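Local coordinates for PRD-containing transcription regulator (PDB 3NUF), which probably regulates transcription through its PRD, a helical module that in related bacterial regulators responds to phosphorylation by the sugar phosphotransferase system, at residues V9-E14 / L31-I36; T13-M18 / L49-L54; A42-T47 / A114-I119. All coordinates share one frame; numbering follows the deposited sequence. Where two conformers were deposited one is given.

Interaction 1: V9-E14 / L31-I36; sequences VELPTE and LVNYVI. With EDO (1,2-ethanediol), chain G.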
loop_
_atom_site.group_PDB
_atom_site.type_symbol
_atom_site.label_atom_id
_atom_site.label_comp_id
_atom_site.label_asym_id
_atom_site.label_seq_id
_atom_site.Cartn_x
_atom_site.Cartn_y
_atom_site.Cartn_z
ATOM N N VAL A 9 5.280 3.005 14.947
ATOM C CA VAL A 9 4.176 3.626 14.222
ATOM C C VAL A 9 2.911 3.604 15.080
ATOM O O VAL A 9 2.472 2.538 15.535
ATOM C CB VAL A 9 3.929 2.924 12.848
ATOM C CG1 VAL A 9 2.707 3.536 12.150
ATOM C CG2 VAL A 9 5.188 3.011 11.954
ATOM N N GLU A 10 2.301 4.777 15.238
ATOM C CA GLU A 10 1.046 4.913 15.973
ATOM C C GLU A 10 -0.082 5.341 15.018
ATOM O O GLU A 10 -0.200 6.511 14.655
ATOM C CB GLU A 10 1.222 5.906 17.131
ATOM C CG GLU A 10 2.104 5.354 18.286
ATOM C CD GLU A 10 2.209 6.304 19.482
ATOM O OE1 GLU A 10 2.144 7.536 19.268
ATOM O OE2 GLU A 10 2.357 5.817 20.632
ATOM N N LEU A 11 -0.939 4.386 14.675
ATOM C CA LEU A 11 -1.924 4.575 13.639
ATOM C C LEU A 11 -3.124 5.348 14.138
ATOM O O LEU A 11 -3.507 5.216 15.292
ATOM C CB LEU A 11 -2.331 3.196 13.144
ATOM C CG LEU A 11 -1.146 2.361 12.591
ATOM C CD1 LEU A 11 -1.663 0.957 12.275
ATOM C CD2 LEU A 11 -0.511 3.015 11.340
ATOM N N PRO A 12 -3.779 6.104 13.248
ATOM C CA PRO A 12 -5.002 6.806 13.635
ATOM C C PRO A 12 -6.124 5.871 13.996
ATOM O O PRO A 12 -6.210 4.723 13.522
ATOM C CB PRO A 12 -5.387 7.567 12.364
ATOM C CG PRO A 12 -4.242 7.571 11.526
ATOM C CD PRO A 12 -3.372 6.395 11.878
ATOM N N THR A 13 -7.029 6.353 14.847
ATOM C CA THR A 13 -8.167 5.578 15.249
ATOM C C THR A 13 -8.912 4.858 14.126
ATOM O O THR A 13 -9.257 3.693 14.261
ATOM C CB THR A 13 -9.188 6.539 15.961
ATOM O OG1 THR A 13 -8.516 7.124 17.078
ATOM C CG2 THR A 13 -10.417 5.790 16.420
ATOM N N GLU A 14 -9.170 5.589 13.046
ATOM C CA GLU A 14 -9.930 5.021 11.922
ATOM C C GLU A 14 -9.168 3.909 11.229
ATOM O O GLU A 14 -9.780 2.920 10.819
ATOM C CB GLU A 14 -10.283 6.077 10.894
ATOM C CG GLU A 14 -11.182 7.215 11.455
ATOM C CD GLU A 14 -10.462 8.288 12.301
ATOM O OE1 GLU A 14 -9.218 8.301 12.431
ATOM O OE2 GLU A 14 -11.179 9.155 12.831
ATOM N N LEU A 31 1.636 -4.866 7.813
ATOM C CA LEU A 31 1.714 -4.359 6.419
ATOM C C LEU A 31 1.585 -2.816 6.373
ATOM O O LEU A 31 2.365 -2.160 5.684
ATOM C CB LEU A 31 0.640 -5.038 5.555
ATOM C CG LEU A 31 0.572 -4.587 4.100
ATOM C CD1 LEU A 31 1.913 -4.792 3.400
ATOM C CD2 LEU A 31 -0.541 -5.354 3.362
ATOM N N VAL A 32 0.572 -2.264 7.046
ATOM C CA VAL A 32 0.462 -0.811 7.101
ATOM C C VAL A 32 1.726 -0.175 7.666
ATOM O O VAL A 32 2.252 0.814 7.115
ATOM C CB VAL A 32 -0.785 -0.413 7.927
ATOM C CG1 VAL A 32 -0.832 1.105 8.124
ATOM C CG2 VAL A 32 -2.019 -0.841 7.225
ATOM N N ASN A 33 2.240 -0.699 8.781
ATOM C CA ASN A 33 3.464 -0.195 9.329
ATOM C C ASN A 33 4.610 -0.223 8.310
ATOM O O ASN A 33 5.391 0.720 8.174
ATOM C CB ASN A 33 3.915 -1.025 10.530
ATOM C CG ASN A 33 3.057 -0.866 11.768
ATOM O OD1 ASN A 33 2.254 0.010 11.868
ATOM N ND2 ASN A 33 3.277 -1.769 12.726
ATOM N N TYR A 34 4.746 -1.375 7.609
ATOM C CA TYR A 34 5.793 -1.552 6.597
ATOM C C TYR A 34 5.696 -0.491 5.506
ATOM O O TYR A 34 6.700 0.141 5.111
ATOM C CB TYR A 34 5.733 -2.964 6.010
ATOM C CG TYR A 34 6.561 -3.197 4.787
ATOM C CD1 TYR A 34 7.876 -3.589 4.899
ATOM C CD2 TYR A 34 6.035 -3.049 3.513
ATOM C CE1 TYR A 34 8.634 -3.821 3.782
ATOM C CE2 TYR A 34 6.809 -3.242 2.395
ATOM C CZ TYR A 34 8.090 -3.635 2.563
ATOM O OH TYR A 34 8.882 -3.869 1.439
ATOM N N VAL A 35 4.488 -0.281 5.006
ATOM C CA VAL A 35 4.288 0.701 3.925
ATOM C C VAL A 35 4.609 2.142 4.389
ATOM O O VAL A 35 5.263 2.910 3.667
ATOM C CB VAL A 35 2.941 0.603 3.295
ATOM C CG1 VAL A 35 2.749 1.691 2.238
ATOM C CG2 VAL A 35 2.779 -0.765 2.624
ATOM N N ILE A 36 4.180 2.488 5.596
ATOM C CA ILE A 36 4.464 3.822 6.151
ATOM C C ILE A 36 5.980 4.013 6.235
ATOM O O ILE A 36 6.529 5.045 5.827
ATOM C CB ILE A 36 3.806 3.997 7.517
ATOM C CG1 ILE A 36 2.297 4.135 7.361
ATOM C CG2 ILE A 36 4.393 5.233 8.215
ATOM C CD1 ILE A 36 1.506 4.096 8.688
HETATM C C1 EDO G . 11.357 -5.560 2.119
HETATM O O1 EDO G . 11.153 -4.291 1.492
HETATM C C2 EDO G . 11.362 -6.607 1.040
HETATM O O2 EDO G . 10.362 -7.593 1.330
HETATM O O HOH W 1 1.180 0.454 14.409
#
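Val9 and Asn33 bring their CA atoms to 6.2 Å where the extended chain of 9-14 passes one turn of helix 31-36, before Pro12 takes the N-cap position of helix 13-21. The two side chains lie alongside one another, running opposite ways. Asn33 turns its amide oxygen toward the loop, and OD1 rests 3.5 Å from CB of Val9, with CG1 hardly farther off. No direct hydrogen bond joins the segments. Instead a single water donates to both sides, at 2.7 Å to Val9 O and 2.8 Å to Asn33 OD1, tying the loop carbonyl to the amide beside the apolar patch. In that patch, the CD1 methyl of Ile36 receives CD2 of Leu11 at 3.5 Å and CG1 of Val9 at 3.7 Å. Ile36 reaches this place because its chain is extended beyond CG1 (chi2 171°). The same CD2 of Leu11 also touches CG1 of Val32 at 3.8 Å, so this branch rests against both methyls, which belong to residues one helical turn apart. An alanine in place of Leu11 removes both methyl branches and would probably leave a gap beside Ile36 and Val32, with the loop less firmly seated. On another flank of the helix, Tyr34 OH meets an ethanediol, probably from the crystallisation liquor, at a doubtfully short distance; the tyrosine ring stacks on that of His96. The loop covers one flank of helix 25-41: Leu11 also packs on Ile19 of helix 13-21, while Ile36 meets Leu51 of helix 48-67 and Val35 meets Val93 of helix 84-97.

Interaction 2: T13-M18 / L49-L54; sequences TEVKAM and LQLQVL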
loop_
_atom_site.group_PDB
_atom_site.type_symbol
_atom_site.label_atom_id
_atom_site.label_comp_id
_atom_site.label_asym_id
_atom_site.label_seq_id
_atom_site.Cartn_x
_atom_site.Cartn_y
_atom_site.Cartn_z
ATOM N N THR A 13 -7.029 6.353 14.847
ATOM C CA THR A 13 -8.167 5.578 15.249
ATOM C C THR A 13 -8.912 4.858 14.126
ATOM O O THR A 13 -9.257 3.693 14.261
ATOM C CB THR A 13 -9.188 6.539 15.961
ATOM O OG1 THR A 13 -8.516 7.124 17.078
ATOM C CG2 THR A 13 -10.417 5.790 16.420
ATOM N N GLU A 14 -9.170 5.589 13.046
ATOM C CA GLU A 14 -9.930 5.021 11.922
ATOM C C GLU A 14 -9.168 3.909 11.229
ATOM O O GLU A 14 -9.780 2.920 10.819
ATOM C CB GLU A 14 -10.283 6.077 10.894
ATOM C CG GLU A 14 -11.182 7.215 11.455
ATOM C CD GLU A 14 -10.462 8.288 12.301
ATOM O OE1 GLU A 14 -9.218 8.301 12.431
ATOM O OE2 GLU A 14 -11.179 9.155 12.831
ATOM N N VAL A 15 -7.860 4.056 11.111
ATOM C CA VAL A 15 -7.029 2.984 10.551
ATOM C C VAL A 15 -7.003 1.750 11.448
ATOM O O VAL A 15 -7.198 0.614 10.956
ATOM C CB VAL A 15 -5.602 3.514 10.315
ATOM C CG1 VAL A 15 -4.568 2.405 9.950
ATOM C CG2 VAL A 15 -5.624 4.568 9.179
ATOM N N LYS A 16 -6.850 1.928 12.777
ATOM C CA LYS A 16 -6.908 0.811 13.695
ATOM C C LYS A 16 -8.263 0.083 13.627
ATOM O O LYS A 16 -8.301 -1.143 13.731
ATOM C CB LYS A 16 -6.634 1.234 15.121
ATOM C CG LYS A 16 -5.200 1.702 15.352
ATOM C CD LYS A 16 -4.825 1.906 16.825
ATOM C CE LYS A 16 -5.395 3.196 17.352
ATOM N NZ LYS A 16 -5.130 3.339 18.822
ATOM N N ALA A 17 -9.349 0.851 13.453
ATOM C CA ALA A 17 -10.705 0.303 13.285
ATOM C C ALA A 17 -10.795 -0.591 12.066
ATOM O O ALA A 17 -11.298 -1.714 12.163
ATOM C CB ALA A 17 -11.794 1.450 13.234
HETATM N N MSE A 18 -10.290 -0.080 10.939
HETATM C CA MSE A 18 -10.250 -0.816 9.680
HETATM C C MSE A 18 -9.509 -2.157 9.881
HETATM O O MSE A 18 -9.947 -3.209 9.419
HETATM C CB MSE A 18 -9.569 0.022 8.579
HETATM C CG MSE A 18 -10.400 1.131 7.968
HETATM SE SE MSE A 18 -9.314 2.094 6.569
HETATM C CE MSE A 18 -10.715 3.130 5.727
ATOM N N LEU A 49 -5.987 11.090 6.385
ATOM C CA LEU A 49 -7.026 10.695 5.417
ATOM C C LEU A 49 -6.445 9.793 4.314
ATOM O O LEU A 49 -7.038 8.734 3.955
ATOM C CB LEU A 49 -7.696 11.913 4.761
ATOM C CG LEU A 49 -8.661 12.677 5.703
ATOM C CD1 LEU A 49 -9.109 14.020 5.056
ATOM C CD2 LEU A 49 -9.884 11.822 6.145
ATOM N N GLN A 50 -5.286 10.179 3.788
ATOM C CA GLN A 50 -4.627 9.325 2.802
ATOM C C GLN A 50 -4.304 7.963 3.383
ATOM O O GLN A 50 -4.414 6.925 2.683
ATOM C CB GLN A 50 -3.357 9.988 2.297
ATOM C CG GLN A 50 -3.654 11.138 1.351
ATOM C CD GLN A 50 -2.475 12.055 1.072
ATOM O OE1 GLN A 50 -1.460 12.040 1.749
ATOM N NE2 GLN A 50 -2.613 12.856 0.006
ATOM N N LEU A 51 -3.890 7.957 4.634
ATOM C CA LEU A 51 -3.533 6.733 5.271
ATOM C C LEU A 51 -4.760 5.802 5.428
ATOM O O LEU A 51 -4.617 4.584 5.292
ATOM C CB LEU A 51 -2.785 7.019 6.576
ATOM C CG LEU A 51 -2.371 5.781 7.359
ATOM C CD1 LEU A 51 -1.391 4.959 6.514
ATOM C CD2 LEU A 51 -1.750 6.077 8.729
ATOM N N GLN A 52 -5.968 6.338 5.668
ATOM C CA GLN A 52 -7.206 5.566 5.682
ATOM C C GLN A 52 -7.484 4.882 4.351
ATOM O O GLN A 52 -7.787 3.678 4.278
ATOM C CB GLN A 52 -8.400 6.487 6.007
ATOM C CG GLN A 52 -8.561 6.856 7.442
ATOM C CD GLN A 52 -9.801 7.738 7.650
ATOM O OE1 GLN A 52 -10.886 7.369 7.227
ATOM N NE2 GLN A 52 -9.626 8.866 8.304
ATOM N N VAL A 53 -7.403 5.648 3.279
ATOM C CA VAL A 53 -7.635 5.146 1.938
ATOM C C VAL A 53 -6.593 4.100 1.558
ATOM O O VAL A 53 -6.905 3.049 1.027
ATOM C CB VAL A 53 -7.679 6.331 0.946
ATOM C CG1 VAL A 53 -7.791 5.869 -0.475
ATOM C CG2 VAL A 53 -8.867 7.249 1.257
ATOM N N LEU A 54 -5.368 4.354 1.910
ATOM C CA LEU A 54 -4.270 3.383 1.703
ATOM C C LEU A 54 -4.503 2.084 2.430
ATOM O O LEU A 54 -4.371 0.970 1.898
ATOM C CB LEU A 54 -2.925 3.971 2.118
ATOM C CG LEU A 54 -1.758 3.017 2.086
ATOM C CD1 LEU A 54 -1.387 2.676 0.629
ATOM C CD2 LEU A 54 -0.536 3.606 2.852
#
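Gln52 lies opposite Glu14, Val15 and Met18, meeting them with its amide, its CG and backbone N, and its carbonyl in turn. Its amide crosses the aliphatic part of Glu14, whose CB stands 3.7 Å from Gln52 CD and 3.9 Å from both OE1 and NE2 of that amide. Carboxylate and amide planes are only 9° apart, yet the two groups make no hydrogen bond; the contact is one of methylenes against a flat amide. The bend of Glu14 at chi2 (78°) folds its acid back beside its own helix and leaves CB and CG to meet the amide. Val15, one residue on, sends CG2 across to helix 48-67: it meets CG of Leu51 at 3.9 Å, the side chains crossing at about a right angle, and sits as close to the backbone N of Gln52. Farther along, the extended selenomethionine Met18 lays its end over the backbone of Gln52. In the conformer described, SE is 3.2 Å from Gln52 O and CE about as near, a placement that is tentative because a second conformer exists.

Behind this first shell, helices 13-18 and 49-54 run almost parallel, 9° between their directions, with axes 9.3 Å apart at closest approach. Thr55 packs on both Val15 and Met18, and Met18 continues onto Asn56 and Ile59, carrying the seam along helix 48-67. Leu51 is backed by Ile36 of helix 25-41 and by Phe46, while Leu54 packs on Leu108 of helix 104-115. The result is side-by-side helix packing in an all-helical bundle, consistent with a PRD; here the short helix 13-21 lies along the long helix 48-67.

Interaction 3: A42-T47 / A114-I119; sequences AEIHFT and AAQDKI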
loop_
_atom_site.group_PDB
_atom_site.type_symbol
_atom_site.label_atom_id
_atom_site.label_comp_id
_atom_site.label_asym_id
_atom_site.label_seq_id
_atom_site.Cartn_x
_atom_site.Cartn_y
_atom_site.Cartn_z
ATOM N N ALA A 42 11.635 6.841 1.459
ATOM C CA ALA A 42 11.554 7.534 0.190
ATOM C C ALA A 42 11.084 8.993 0.256
ATOM O O ALA A 42 10.786 9.601 -0.763
ATOM C CB ALA A 42 10.625 6.710 -0.766
ATOM N N GLU A 43 10.969 9.509 1.479
ATOM C CA GLU A 43 10.529 10.879 1.756
ATOM C C GLU A 43 9.119 11.170 1.303
ATOM O O GLU A 43 8.799 12.267 0.846
ATOM C CB GLU A 43 11.518 11.909 1.169
ATOM C CG GLU A 43 12.917 11.824 1.819
ATOM C CD GLU A 43 13.928 12.815 1.197
ATOM O OE1 GLU A 43 13.530 13.925 0.781
ATOM O OE2 GLU A 43 15.119 12.472 1.126
ATOM N N ILE A 44 8.257 10.158 1.460
ATOM C CA ILE A 44 6.844 10.274 1.194
ATOM C C ILE A 44 6.077 10.052 2.469
ATOM O O ILE A 44 6.371 9.106 3.215
ATOM C CB ILE A 44 6.416 9.206 0.203
ATOM C CG1 ILE A 44 7.157 9.403 -1.115
ATOM C CG2 ILE A 44 4.902 9.218 -0.009
ATOM C CD1 ILE A 44 6.994 8.314 -2.053
ATOM N N HIS A 45 5.145 10.961 2.716
ATOM C CA HIS A 45 4.320 10.908 3.876
ATOM C C HIS A 45 2.868 11.014 3.491
ATOM O O HIS A 45 2.516 11.709 2.520
ATOM C CB HIS A 45 4.765 11.993 4.875
ATOM C CG HIS A 45 6.158 11.777 5.382
ATOM N ND1 HIS A 45 7.274 12.279 4.742
ATOM C CD2 HIS A 45 6.622 11.031 6.416
ATOM C CE1 HIS A 45 8.361 11.882 5.381
ATOM N NE2 HIS A 45 7.992 11.121 6.400
ATOM N N PHE A 46 2.057 10.310 4.264
ATOM C CA PHE A 46 0.596 10.271 4.055
ATOM C C PHE A 46 -0.076 11.122 5.108
ATOM O O PHE A 46 0.252 10.977 6.283
ATOM C CB PHE A 46 0.048 8.848 4.198
ATOM C CG PHE A 46 0.688 7.876 3.247
ATOM C CD1 PHE A 46 0.244 7.801 1.945
ATOM C CD2 PHE A 46 1.740 7.041 3.653
ATOM C CE1 PHE A 46 0.842 6.923 1.014
ATOM C CE2 PHE A 46 2.331 6.168 2.730
ATOM C CZ PHE A 46 1.889 6.155 1.409
ATOM N N THR A 47 -1.059 11.923 4.689
ATOM C CA THR A 47 -1.960 12.473 5.657
ATOM C C THR A 47 -2.811 11.377 6.292
ATOM O O THR A 47 -2.914 10.235 5.779
ATOM C CB THR A 47 -2.914 13.473 5.022
ATOM O OG1 THR A 47 -3.805 12.784 4.141
ATOM C CG2 THR A 47 -2.194 14.619 4.295
ATOM N N ALA A 114 -0.315 10.247 -5.155
ATOM C CA ALA A 114 -1.144 11.241 -4.464
ATOM C C ALA A 114 -0.440 11.782 -3.215
ATOM O O ALA A 114 -0.536 13.003 -2.921
ATOM C CB ALA A 114 -2.497 10.656 -4.143
ATOM N N ALA A 115 0.237 10.949 -2.461
ATOM C CA ALA A 115 0.921 11.396 -1.255
ATOM C C ALA A 115 2.075 12.361 -1.532
ATOM O O ALA A 115 2.458 13.109 -0.646
ATOM C CB ALA A 115 1.397 10.213 -0.409
ATOM N N GLN A 116 2.633 12.328 -2.741
ATOM C CA GLN A 116 3.699 13.237 -3.193
ATOM C C GLN A 116 3.116 14.479 -3.847
ATOM O O GLN A 116 3.872 15.340 -4.282
ATOM C CB GLN A 116 4.576 12.514 -4.212
ATOM C CG GLN A 116 5.469 11.542 -3.572
ATOM C CD GLN A 116 6.162 10.689 -4.561
ATOM O OE1 GLN A 116 7.309 10.970 -4.926
ATOM N NE2 GLN A 116 5.513 9.607 -4.998
ATOM N N ASP A 117 1.796 14.576 -3.931
ATOM C CA ASP A 117 1.122 15.665 -4.652
ATOM C C ASP A 117 1.605 15.706 -6.087
ATOM O O ASP A 117 1.987 16.772 -6.598
ATOM C CB ASP A 117 1.357 17.033 -3.978
ATOM C CG ASP A 117 0.704 17.134 -2.617
ATOM O OD1 ASP A 117 -0.303 16.427 -2.382
ATOM O OD2 ASP A 117 1.204 17.924 -1.783
ATOM N N LYS A 118 1.645 14.538 -6.725
ATOM C CA LYS A 118 2.070 14.454 -8.118
ATOM C C LYS A 118 0.945 14.107 -9.082
ATOM O O LYS A 118 1.238 13.847 -10.259
ATOM C CB LYS A 118 3.209 13.430 -8.278
ATOM C CG LYS A 118 4.582 13.949 -7.823
ATOM C CD LYS A 118 5.703 12.992 -8.249
ATOM C CE LYS A 118 7.097 13.561 -7.894
ATOM N N ILE A 119 -0.310 14.091 -8.600
ATOM C CA ILE A 119 -1.492 13.877 -9.451
ATOM C C ILE A 119 -2.390 15.133 -9.568
ATOM O O ILE A 119 -3.136 15.507 -8.637
ATOM C CB ILE A 119 -2.380 12.729 -8.924
ATOM C CG1 ILE A 119 -1.646 11.397 -8.977
ATOM C CG2 ILE A 119 -3.681 12.628 -9.749
ATOM C CD1 ILE A 119 -2.551 10.227 -8.679
ATOM O OXT ILE A 119 -2.422 15.799 -10.619
HETATM O O HOH W 2 4.855 13.167 0.796
#
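Ile44 and Ala115 meet where two Schellman motifs lie near each other: Glu43, with positive phi, closes helix 25-41 through Ile44 N to Ala39 O and Glu43 N to Ala40 O, and Asp117 ends helix 104-115 in the same way. The loop between helix 25-41 and helix 48-67 thus runs beside the last turn of the last helix of the chain, 104-115.

The methyl of Ala115 is the hub. Its CB lies obliquely against the ring of Phe46, 3.6 Å from CD1 and equally far from CE1, and 3.7 Å from CG2 of Ile44. Ile44 and Phe46, two residues apart in the extended loop, therefore both converge on this one small side chain, with the carbonyl of His45 between them.

The other branch of Ile44 serves Gln116. CG1 and CD1 cross the glutamine obliquely, CG1 standing 3.7 Å from Gln116 CG and CD1 3.5 Å from NE2, so aliphatic carbon lies against both the chain and the amide. That amide is not held by Ile44: NE2 donates to Phe112 O, one turn back, and more weakly to Ser86 OG. With chi3 at 97° the amide faces Phe112 O, and that bond probably holds it in place against the isoleucine methyl.

Around this patch, Ile44 also touches Leu89 and Lys85 of helix 84-97, and Phe46 packs on Leu51 and Leu54 of helix 48-67. Thr47 N-caps helix 48-67, and its own backbone N donates to Gln50 OE1. On the polar side no direct hydrogen bond spans the segments; one water accepts from His45 N at 2.9 Å and donates to Ala115 O at 2.8 Å.

In the fold
Interactions 1 and 2 share Thr13 and Glu14 and lie 8 Å apart between centres, touching through Leu51, which packs on both Pro12 and Ile36. Together they fit the N-terminal segment and helix 13-21 against helices 25-41 and 48-67. Interaction 3, its centre about 15 and 16 Å from theirs, binds the loop between those two helices to the C-terminal end; Phe46 and Gln50 connect it with interaction 2. Interactions 1 and 3 are surface contacts, each with apolar packing and a single bridging water, whereas the partly buried interaction 2 has no bridging water and relies on parallel helices, with aliphatic carbons against an amide and, in the conformer described, selenium beside a backbone carbonyl.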